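PDB 2QEE: BH0493 protein from Bacillus halodurans C-125, which binds zinc and is probably a metal-dependent hydrolase of the amidohydrolase superfamily, its substrate not established. Local coordinates for residues C[301-306]-C[325-330]; C[42-47]-C[119-124]. All coordinates share one frame; numbering follows the deposited sequence.

Contact 1 of 2, residues C[301-306]-C[325-330]; sequences TMLSRE and GCWWFM
L303 plugs a hollow made by W327, W328 and F329, where two loops meet at the C-terminal ends of the neighbouring parallel strands 298-302 and 321-323. This is the C-terminal rim of what is probably the (beta/alpha)8 barrel of the amidohydrolase superfamily, where the metal site lies; the W327 side chain is about 4 Å from the bound zinc and touches its ligand D357. CG of L303 lies anti to the backbone N (chi1 -167°), which carries the branched end into the hollow. L303 CD1 does most of the filling: it lies over one face of the W327 indole, offset toward the rim, approaches CB of W328 to 3.5 Å and reaches CD2 of F329 at 3.7 Å. The CB of L303 closes on CZ3 of W327, also at 3.7 Å. T301 wedges in from the other side of the indole plane, its CG2 3.9 Å from W327 CE3, while M302 C sits at the ring edge, in its plane. Beside these bumps a water fills the polar notch. It donates to T301 OG1 and M302 O and accepts from W327 N at 2.8 Å, tying the strand end to the loop backbone; T301 OG1 is also bonded to F324 O. Farther along, S304 forms an ST turn, OG accepting from E306 N. R305 carries its guanidinium away from the 325-330 loop, salt-bridged through NH2 to E338 of its own chain and E338 of the second subunit, so this side of the contact also serves the trimer interface. M330 reaches across beneath the turn, its chain bent at chi2 (-69°) and chi3 (86°). M330 CE rests 3.4 Å from R305 N and 3.2 Å from L303 O, a buried carbonyl oxygen that has no polar partner in the model.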
ATOM      1  N   THR C 301       3.649 -17.242   3.613  1.00 13.27           N
ATOM      2  CA  THR C 301       3.595 -16.223   2.562  1.00 13.14           C
ATOM      3  C   THR C 301       2.111 -15.859   2.383  1.00 14.32           C
ATOM      4  O   THR C 301       1.230 -16.729   2.578  1.00 14.91           O
ATOM      5  CB  THR C 301       4.271 -16.702   1.256  1.00 15.50           C
ATOM      6  OG1 THR C 301       4.599 -15.579   0.421  1.00 13.33           O
ATOM      7  CG2 THR C 301       3.423 -17.712   0.430  1.00 13.80           C
ATOM      8  N   MET C 302       1.837 -14.604   1.993  1.00 12.18           N
ATOM      9  CA  MET C 302       0.426 -14.168   1.920  1.00 14.11           C
ATOM     10  C   MET C 302       0.165 -13.530   0.580  1.00 12.98           C
ATOM     11  O   MET C 302       1.071 -12.967  -0.032  1.00 12.41           O
ATOM     12  CB  MET C 302       0.013 -13.224   3.048  1.00 14.89           C
ATOM     13  CG  MET C 302       0.084 -13.917   4.426  1.00 15.31           C
ATOM     14  SD  MET C 302      -0.449 -12.986   5.812  1.00 16.87           S
ATOM     15  CE  MET C 302      -2.279 -13.311   5.643  1.00 13.14           C
ATOM     16  N   LEU C 303      -1.081 -13.633   0.133  1.00 13.04           N
ATOM     17  CA  LEU C 303      -1.343 -13.242  -1.267  1.00 13.26           C
ATOM     18  C   LEU C 303      -1.770 -11.770  -1.459  1.00 12.38           C
ATOM     19  O   LEU C 303      -1.604 -11.219  -2.571  1.00 11.66           O
ATOM     20  CB  LEU C 303      -2.418 -14.166  -1.869  1.00 14.34           C
ATOM     21  CG  LEU C 303      -2.620 -14.131  -3.389  1.00 12.32           C
ATOM     22  CD1 LEU C 303      -1.371 -14.395  -4.235  1.00 13.41           C
ATOM     23  CD2 LEU C 303      -3.744 -15.216  -3.755  1.00 15.35           C
ATOM     24  N   SER C 304      -2.402 -11.209  -0.442  1.00 12.70           N
ATOM     25  CA  SER C 304      -2.940  -9.811  -0.565  1.00 11.05           C
ATOM     26  C   SER C 304      -1.769  -8.809  -0.345  1.00 10.46           C
ATOM     27  O   SER C 304      -1.033  -8.914   0.642  1.00 12.38           O
ATOM     28  CB  SER C 304      -4.063  -9.588   0.466  1.00 14.00           C
ATOM     29  OG  SER C 304      -4.459  -8.202   0.485  1.00 12.46           O
ATOM     30  N   ARG C 305      -1.741  -7.740  -1.175  1.00 11.84           N
ATOM     31  CA  ARG C 305      -0.783  -6.658  -0.970  1.00 12.80           C
ATOM     32  C   ARG C 305      -0.976  -6.101   0.436  1.00 12.81           C
ATOM     33  O   ARG C 305      -0.013  -5.699   1.100  1.00 10.33           O
ATOM     34  CB  ARG C 305      -1.022  -5.528  -1.997  1.00 10.67           C
ATOM     35  CG  ARG C 305       0.031  -4.424  -1.898  1.00  9.49           C
ATOM     36  CD  ARG C 305      -0.378  -3.270  -2.845  1.00 12.37           C
ATOM     37  NE  ARG C 305       0.670  -2.248  -2.751  1.00 12.42           N
ATOM     38  CZ  ARG C 305       0.483  -0.963  -3.013  1.00 17.20           C
ATOM     39  NH1 ARG C 305      -0.729  -0.544  -3.383  1.00 12.72           N
ATOM     40  NH2 ARG C 305       1.522  -0.133  -2.983  1.00 14.44           N
ATOM     41  N   GLU C 306      -2.237  -6.074   0.892  1.00 12.46           N
ATOM     42  CA  GLU C 306      -2.628  -5.337   2.080  1.00 11.69           C
ATOM     43  C   GLU C 306      -2.278  -6.106   3.388  1.00 10.57           C
ATOM     44  O   GLU C 306      -2.414  -5.567   4.501  1.00 14.40           O
ATOM     45  CB  GLU C 306      -4.121  -4.991   2.047  1.00 12.76           C
ATOM     46  CG  GLU C 306      -4.404  -3.841   1.114  1.00 13.38           C
ATOM     47  CD  GLU C 306      -4.121  -4.153  -0.350  1.00 16.27           C
ATOM     48  OE1 GLU C 306      -4.598  -5.216  -0.823  1.00 14.29           O
ATOM     49  OE2 GLU C 306      -3.539  -3.255  -1.032  1.00 15.83           O
ATOM     50  N   GLY C 325       9.154 -15.056   0.369  1.00 14.86           N
ATOM     51  CA  GLY C 325       8.782 -14.903  -1.036  1.00 14.30           C
ATOM     52  C   GLY C 325       7.696 -13.851  -1.291  1.00 15.27           C
ATOM     53  O   GLY C 325       7.070 -13.286  -0.392  1.00 12.86           O
ATOM     54  N   CYS C 326       7.503 -13.622  -2.582  1.00 15.75           N
ATOM     55  CA  CYS C 326       6.492 -12.735  -3.048  1.00 13.92           C
ATOM     56  C   CYS C 326       5.651 -13.560  -3.962  1.00 15.38           C
ATOM     57  O   CYS C 326       5.996 -13.756  -5.109  1.00 17.30           O
ATOM     58  CB  CYS C 326       7.183 -11.596  -3.823  1.00 15.32           C
ATOM     59  SG  CYS C 326       8.402 -10.676  -2.848  1.00 16.72           S
ATOM     60  N   TRP C 327       4.533 -14.029  -3.421  1.00 13.85           N
ATOM     61  CA  TRP C 327       3.767 -15.078  -4.041  1.00 15.46           C
ATOM     62  C   TRP C 327       2.808 -14.527  -5.096  1.00 18.74           C
ATOM     63  O   TRP C 327       1.975 -13.657  -4.768  1.00 16.97           O
ATOM     64  CB  TRP C 327       2.962 -15.724  -2.881  1.00 18.25           C
ATOM     65  CG  TRP C 327       2.147 -16.928  -3.218  1.00 17.62           C
ATOM     66  CD1 TRP C 327       2.420 -17.869  -4.166  1.00 21.98           C
ATOM     67  CD2 TRP C 327       0.918 -17.334  -2.580  1.00 17.19           C
ATOM     68  NE1 TRP C 327       1.417 -18.825  -4.178  1.00 21.88           N
ATOM     69  CE2 TRP C 327       0.493 -18.528  -3.217  1.00 20.46           C
ATOM     70  CE3 TRP C 327       0.154 -16.819  -1.526  1.00 16.22           C
ATOM     71  CZ2 TRP C 327      -0.685 -19.211  -2.843  1.00 21.46           C
ATOM     72  CZ3 TRP C 327      -1.013 -17.512  -1.149  1.00 17.34           C
ATOM     73  CH2 TRP C 327      -1.417 -18.676  -1.810  1.00 20.34           C
ATOM     74  N   TRP C 328       2.921 -15.062  -6.311  1.00 16.90           N
ATOM     75  CA  TRP C 328       1.862 -15.021  -7.348  1.00 18.76           C
ATOM     76  C   TRP C 328       1.503 -13.561  -7.718  1.00 16.82           C
ATOM     77  O   TRP C 328       2.265 -12.865  -8.401  1.00 16.28           O
ATOM     78  CB  TRP C 328       0.647 -15.770  -6.786  1.00 20.66           C
ATOM     79  CG  TRP C 328      -0.412 -16.182  -7.710  1.00 21.44           C
ATOM     80  CD1 TRP C 328      -0.597 -15.839  -9.033  1.00 22.16           C
ATOM     81  CD2 TRP C 328      -1.456 -17.105  -7.374  1.00 21.38           C
ATOM     82  NE1 TRP C 328      -1.728 -16.508  -9.528  1.00 23.86           N
ATOM     83  CE2 TRP C 328      -2.251 -17.281  -8.522  1.00 22.35           C
ATOM     84  CE3 TRP C 328      -1.792 -17.786  -6.201  1.00 26.78           C
ATOM     85  CZ2 TRP C 328      -3.380 -18.111  -8.525  1.00 22.34           C
ATOM     86  CZ3 TRP C 328      -2.903 -18.626  -6.209  1.00 24.91           C
ATOM     87  CH2 TRP C 328      -3.679 -18.777  -7.371  1.00 26.82           C
ATOM     88  N   PHE C 329       0.401 -13.045  -7.195  1.00 16.54           N
ATOM     89  CA  PHE C 329      -0.012 -11.647  -7.544  1.00 15.44           C
ATOM     90  C   PHE C 329       0.892 -10.578  -6.876  1.00 13.09           C
ATOM     91  O   PHE C 329       0.860  -9.407  -7.231  1.00 13.79           O
ATOM     92  CB  PHE C 329      -1.465 -11.398  -7.208  1.00 16.04           C
ATOM     93  CG  PHE C 329      -2.388 -12.372  -7.868  1.00  9.15           C
ATOM     94  CD1 PHE C 329      -2.364 -12.563  -9.230  1.00 18.49           C
ATOM     95  CD2 PHE C 329      -3.295 -13.103  -7.083  1.00 15.34           C
ATOM     96  CE1 PHE C 329      -3.227 -13.484  -9.802  1.00 18.57           C
ATOM     97  CE2 PHE C 329      -4.142 -14.015  -7.645  1.00 15.11           C
ATOM     98  CZ  PHE C 329      -4.118 -14.214  -8.975  1.00 18.97           C
ATOM     99  N   MET C 330       1.741 -11.044  -5.946  1.00 11.83           N
ATOM    100  CA  MET C 330       2.797 -10.231  -5.339  1.00 12.05           C
ATOM    101  C   MET C 330       4.097 -10.295  -6.168  1.00 13.97           C
ATOM    102  O   MET C 330       5.041  -9.524  -5.914  1.00 12.57           O
ATOM    103  CB  MET C 330       3.149 -10.684  -3.904  1.00 13.24           C
ATOM    104  CG  MET C 330       1.976 -10.747  -2.874  1.00 11.50           C
ATOM    105  SD  MET C 330       1.367  -9.098  -2.447  1.00 13.71           S
ATOM    106  CE  MET C 330       0.188  -8.842  -3.760  1.00 13.71           C
TER
HETATM  107  O   HOH W   1       3.632 -13.464  -0.836  1.00 15.20           O

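Contact 2 of 2, residues C[42-47]-C[119-124]; sequences WDIDEL and EYFAKK
K124 NZ is gripped by three groups: Y120 OH at 2.9 Å, and Q129 OE1 and T132 OG1 from helix 126-136. This fixes the far end of a residue whose backbone O meets the W42 indole edge in its plane, 3.4 Å from CH2. The same CH2 lies 3.6 Å from F121 O, and W42 NE1 bonds to S126 OG. The contact packs the start of helix 44-48 against the end of helix 114-122, with the F121 ring between them. F121 CG stands anti to its carbonyl carbon (chi1 -57°), turning one ring face to D43 and I44. D43 CA makes a CH-pi contact over it, 3.9 Å from the F121 centroid and 27° off the normal. I44 N lies above its centre, and I44 CB comes to 3.7 Å from F121 CE2; Y120 CD2 covers the opposite face. D43 is the N-cap of helix 44-48, its OD1 accepting from E46 N (N-H...O 158°). Shortening F121 to an alanine would probably open a gap beneath D43 CA and I44 and take the ring edge away from W42 CE3. Since I44 N is buried without a hydrogen-bonding partner, the pi face may offer this amide modest electrostatic compensation.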
ATOM      1  N   TRP C  42       8.193 -28.522 -19.281  1.00 19.35           N
ATOM      2  CA  TRP C  42       9.234 -27.679 -19.879  1.00 20.25           C
ATOM      3  C   TRP C  42       9.047 -27.449 -21.343  1.00 21.72           C
ATOM      4  O   TRP C  42       8.373 -28.233 -22.010  1.00 22.41           O
ATOM      5  CB  TRP C  42      10.641 -28.203 -19.649  1.00 20.11           C
ATOM      6  CG  TRP C  42      11.010 -29.594 -20.201  1.00 22.33           C
ATOM      7  CD1 TRP C  42      10.710 -30.803 -19.647  1.00 23.65           C
ATOM      8  CD2 TRP C  42      11.846 -29.863 -21.337  1.00 20.06           C
ATOM      9  NE1 TRP C  42      11.284 -31.843 -20.408  1.00 22.31           N
ATOM     10  CE2 TRP C  42      11.968 -31.284 -21.455  1.00 20.81           C
ATOM     11  CE3 TRP C  42      12.481 -29.051 -22.286  1.00 20.47           C
ATOM     12  CZ2 TRP C  42      12.741 -31.890 -22.461  1.00 22.45           C
ATOM     13  CZ3 TRP C  42      13.219 -29.661 -23.336  1.00 23.44           C
ATOM     14  CH2 TRP C  42      13.340 -31.075 -23.400  1.00 24.35           C
ATOM     15  N   ASP C  43       9.684 -26.374 -21.811  1.00 18.33           N
ATOM     16  CA  ASP C  43       9.737 -25.859 -23.188  1.00 18.05           C
ATOM     17  C   ASP C  43       8.928 -24.624 -23.446  1.00 19.05           C
ATOM     18  O   ASP C  43       8.096 -24.245 -22.612  1.00 18.99           O
ATOM     19  CB  ASP C  43       9.530 -26.929 -24.296  1.00 17.47           C
ATOM     20  CG  ASP C  43       8.070 -27.267 -24.572  1.00 29.53           C
ATOM     21  OD1 ASP C  43       7.111 -26.517 -24.244  1.00 19.73           O
ATOM     22  OD2 ASP C  43       7.872 -28.359 -25.162  1.00 24.14           O
ATOM     23  N   ILE C  44       9.147 -24.017 -24.603  1.00 19.01           N
ATOM     24  CA  ILE C  44       8.499 -22.706 -24.933  1.00 18.28           C
ATOM     25  C   ILE C  44       6.966 -22.774 -25.008  1.00 19.51           C
ATOM     26  O   ILE C  44       6.271 -21.795 -24.670  1.00 19.23           O
ATOM     27  CB  ILE C  44       9.113 -22.085 -26.191  1.00 17.79           C
ATOM     28  CG1 ILE C  44       8.589 -20.680 -26.508  1.00 21.30           C
ATOM     29  CG2 ILE C  44       8.873 -23.044 -27.427  1.00 17.54           C
ATOM     30  CD1 ILE C  44       8.770 -19.616 -25.386  1.00 22.77           C
ATOM     31  N   ASP C  45       6.413 -23.871 -25.531  1.00 20.10           N
ATOM     32  CA  ASP C  45       4.968 -24.032 -25.528  1.00 19.56           C
ATOM     33  C   ASP C  45       4.384 -24.096 -24.128  1.00 17.22           C
ATOM     34  O   ASP C  45       3.309 -23.534 -23.888  1.00 18.90           O
ATOM     35  CB  ASP C  45       4.589 -25.301 -26.308  1.00 20.24           C
ATOM     36  CG  ASP C  45       4.750 -25.130 -27.815  1.00 27.33           C
ATOM     37  OD1 ASP C  45       4.903 -24.004 -28.315  1.00 25.81           O
ATOM     38  OD2 ASP C  45       4.697 -26.146 -28.523  1.00 36.40           O
ATOM     39  N   GLU C  46       5.089 -24.725 -23.192  1.00 16.58           N
ATOM     40  CA  GLU C  46       4.651 -24.777 -21.808  1.00 18.44           C
ATOM     41  C   GLU C  46       4.799 -23.366 -21.157  1.00 17.75           C
ATOM     42  O   GLU C  46       3.916 -22.943 -20.446  1.00 18.56           O
ATOM     43  CB  GLU C  46       5.487 -25.773 -21.066  1.00 21.10           C
ATOM     44  CG  GLU C  46       5.230 -27.237 -21.569  1.00 23.10           C
ATOM     45  CD  GLU C  46       3.889 -27.811 -21.132  1.00 30.20           C
ATOM     46  OE1 GLU C  46       3.096 -27.160 -20.384  1.00 25.35           O
ATOM     47  OE2 GLU C  46       3.637 -28.972 -21.525  1.00 28.88           O
ATOM     48  N   LEU C  47       5.918 -22.695 -21.427  1.00 18.54           N
ATOM     49  CA  LEU C  47       6.105 -21.290 -20.969  1.00 16.03           C
ATOM     50  C   LEU C  47       4.951 -20.401 -21.403  1.00 17.98           C
ATOM     51  O   LEU C  47       4.382 -19.676 -20.621  1.00 18.73           O
ATOM     52  CB  LEU C  47       7.407 -20.676 -21.486  1.00 15.93           C
ATOM     53  CG  LEU C  47       8.682 -21.163 -20.800  1.00 17.43           C
ATOM     54  CD1 LEU C  47       9.941 -20.608 -21.526  1.00 20.63           C
ATOM     55  CD2 LEU C  47       8.685 -20.744 -19.303  1.00 20.64           C
ATOM     56  N   GLU C 119      12.472 -25.562 -32.073  1.00 24.71           N
ATOM     57  CA  GLU C 119      13.535 -26.510 -32.520  1.00 26.44           C
ATOM     58  C   GLU C 119      14.589 -26.785 -31.446  1.00 28.03           C
ATOM     59  O   GLU C 119      15.096 -27.893 -31.338  1.00 28.79           O
ATOM     60  CB  GLU C 119      14.213 -26.043 -33.811  1.00 25.74           C
ATOM     61  CG  GLU C 119      13.306 -25.979 -35.054  1.00 45.39           C
ATOM     62  CD  GLU C 119      13.961 -25.277 -36.267  1.00 28.25           C
ATOM     63  OE1 GLU C 119      13.246 -25.066 -37.274  1.00 45.97           O
ATOM     64  OE2 GLU C 119      15.165 -24.938 -36.220  1.00 45.47           O
ATOM     65  N   TYR C 120      14.901 -25.772 -30.635  1.00 25.75           N
ATOM     66  CA  TYR C 120      15.866 -25.902 -29.577  1.00 23.71           C
ATOM     67  C   TYR C 120      15.480 -27.012 -28.623  1.00 22.87           C
ATOM     68  O   TYR C 120      16.313 -27.823 -28.203  1.00 23.60           O
ATOM     69  CB  TYR C 120      16.009 -24.548 -28.830  1.00 23.17           C
ATOM     70  CG  TYR C 120      16.864 -24.612 -27.567  1.00 20.21           C
ATOM     71  CD1 TYR C 120      18.222 -24.298 -27.586  1.00 19.13           C
ATOM     72  CD2 TYR C 120      16.303 -24.990 -26.351  1.00 23.28           C
ATOM     73  CE1 TYR C 120      19.002 -24.382 -26.389  1.00 21.62           C
ATOM     74  CE2 TYR C 120      17.049 -25.077 -25.189  1.00 22.85           C
ATOM     75  CZ  TYR C 120      18.392 -24.746 -25.217  1.00 21.12           C
ATOM     76  OH  TYR C 120      19.073 -24.865 -24.030  1.00 23.76           O
ATOM     77  N   PHE C 121      14.211 -27.050 -28.253  1.00 23.80           N
ATOM     78  CA  PHE C 121      13.761 -27.957 -27.181  1.00 24.75           C
ATOM     79  C   PHE C 121      13.526 -29.386 -27.697  1.00 26.35           C
ATOM     80  O   PHE C 121      13.654 -30.345 -26.929  1.00 26.50           O
ATOM     81  CB  PHE C 121      12.462 -27.433 -26.531  1.00 24.70           C
ATOM     82  CG  PHE C 121      12.584 -26.027 -25.978  1.00 20.47           C
ATOM     83  CD1 PHE C 121      12.949 -25.812 -24.645  1.00 23.43           C
ATOM     84  CD2 PHE C 121      12.330 -24.927 -26.790  1.00 25.19           C
ATOM     85  CE1 PHE C 121      13.067 -24.507 -24.137  1.00 24.70           C
ATOM     86  CE2 PHE C 121      12.447 -23.614 -26.290  1.00 22.71           C
ATOM     87  CZ  PHE C 121      12.795 -23.396 -24.978  1.00 22.45           C
ATOM     88  N   ALA C 122      13.176 -29.475 -28.980  1.00 28.36           N
ATOM     89  CA  ALA C 122      12.882 -30.742 -29.671  1.00 32.63           C
ATOM     90  C   ALA C 122      14.095 -31.645 -29.636  1.00 36.58           C
ATOM     91  O   ALA C 122      13.952 -32.872 -29.624  1.00 38.86           O
ATOM     92  CB  ALA C 122      12.472 -30.489 -31.115  1.00 31.84           C
ATOM     93  N   LYS C 123      15.282 -31.045 -29.574  1.00 37.98           N
ATOM     94  CA  LYS C 123      16.518 -31.828 -29.572  1.00 39.72           C
ATOM     95  C   LYS C 123      17.158 -32.132 -28.220  1.00 38.80           C
ATOM     96  O   LYS C 123      18.344 -32.471 -28.174  1.00 40.68           O
ATOM     97  CB  LYS C 123      17.557 -31.263 -30.554  1.00 40.94           C
ATOM     98  CG  LYS C 123      17.755 -29.784 -30.584  1.00 62.77           C
ATOM     99  CD  LYS C 123      17.844 -29.377 -32.039  1.00 47.05           C
ATOM    100  CE  LYS C 123      18.979 -28.404 -32.285  1.00 63.84           C
ATOM    101  NZ  LYS C 123      18.791 -27.709 -33.602  1.00 54.92           N
ATOM    102  N   LYS C 124      16.389 -32.061 -27.134  1.00 34.99           N
ATOM    103  CA  LYS C 124      16.968 -32.277 -25.802  1.00 31.29           C
ATOM    104  C   LYS C 124      16.161 -33.276 -24.995  1.00 28.29           C
ATOM    105  O   LYS C 124      14.959 -33.401 -25.212  1.00 29.26           O
ATOM    106  CB  LYS C 124      17.003 -30.938 -25.018  1.00 30.86           C
ATOM    107  CG  LYS C 124      17.769 -29.826 -25.690  1.00 40.66           C
ATOM    108  CD  LYS C 124      17.936 -28.633 -24.759  1.00 31.14           C
ATOM    109  CE  LYS C 124      19.031 -28.915 -23.711  1.00 34.84           C
ATOM    110  NZ  LYS C 124      19.527 -27.616 -23.173  1.00 24.91           N
TER

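The two contacts come in series along the chain: contact 2 closes at K124 well before contact 1 opens at T301. Their centres are 30 Å apart and their nearest atoms about 13 Å, so they do not touch, and they share no helix or strand. Contact 1 is buried, centred about 11 Å from the centre of the chain, beside the zinc and at the trimer interface; contact 2, about 23 Å out, lies between helices 44-48 and 114-122, where no other subunit reaches. E362, which accepts from D43 N, follows the zinc ligand D357 by five residues. Zinc ligands precede contact 2 (H28, H30) and follow contact 1 (D357), so distant parts of the chain converge on the metal site.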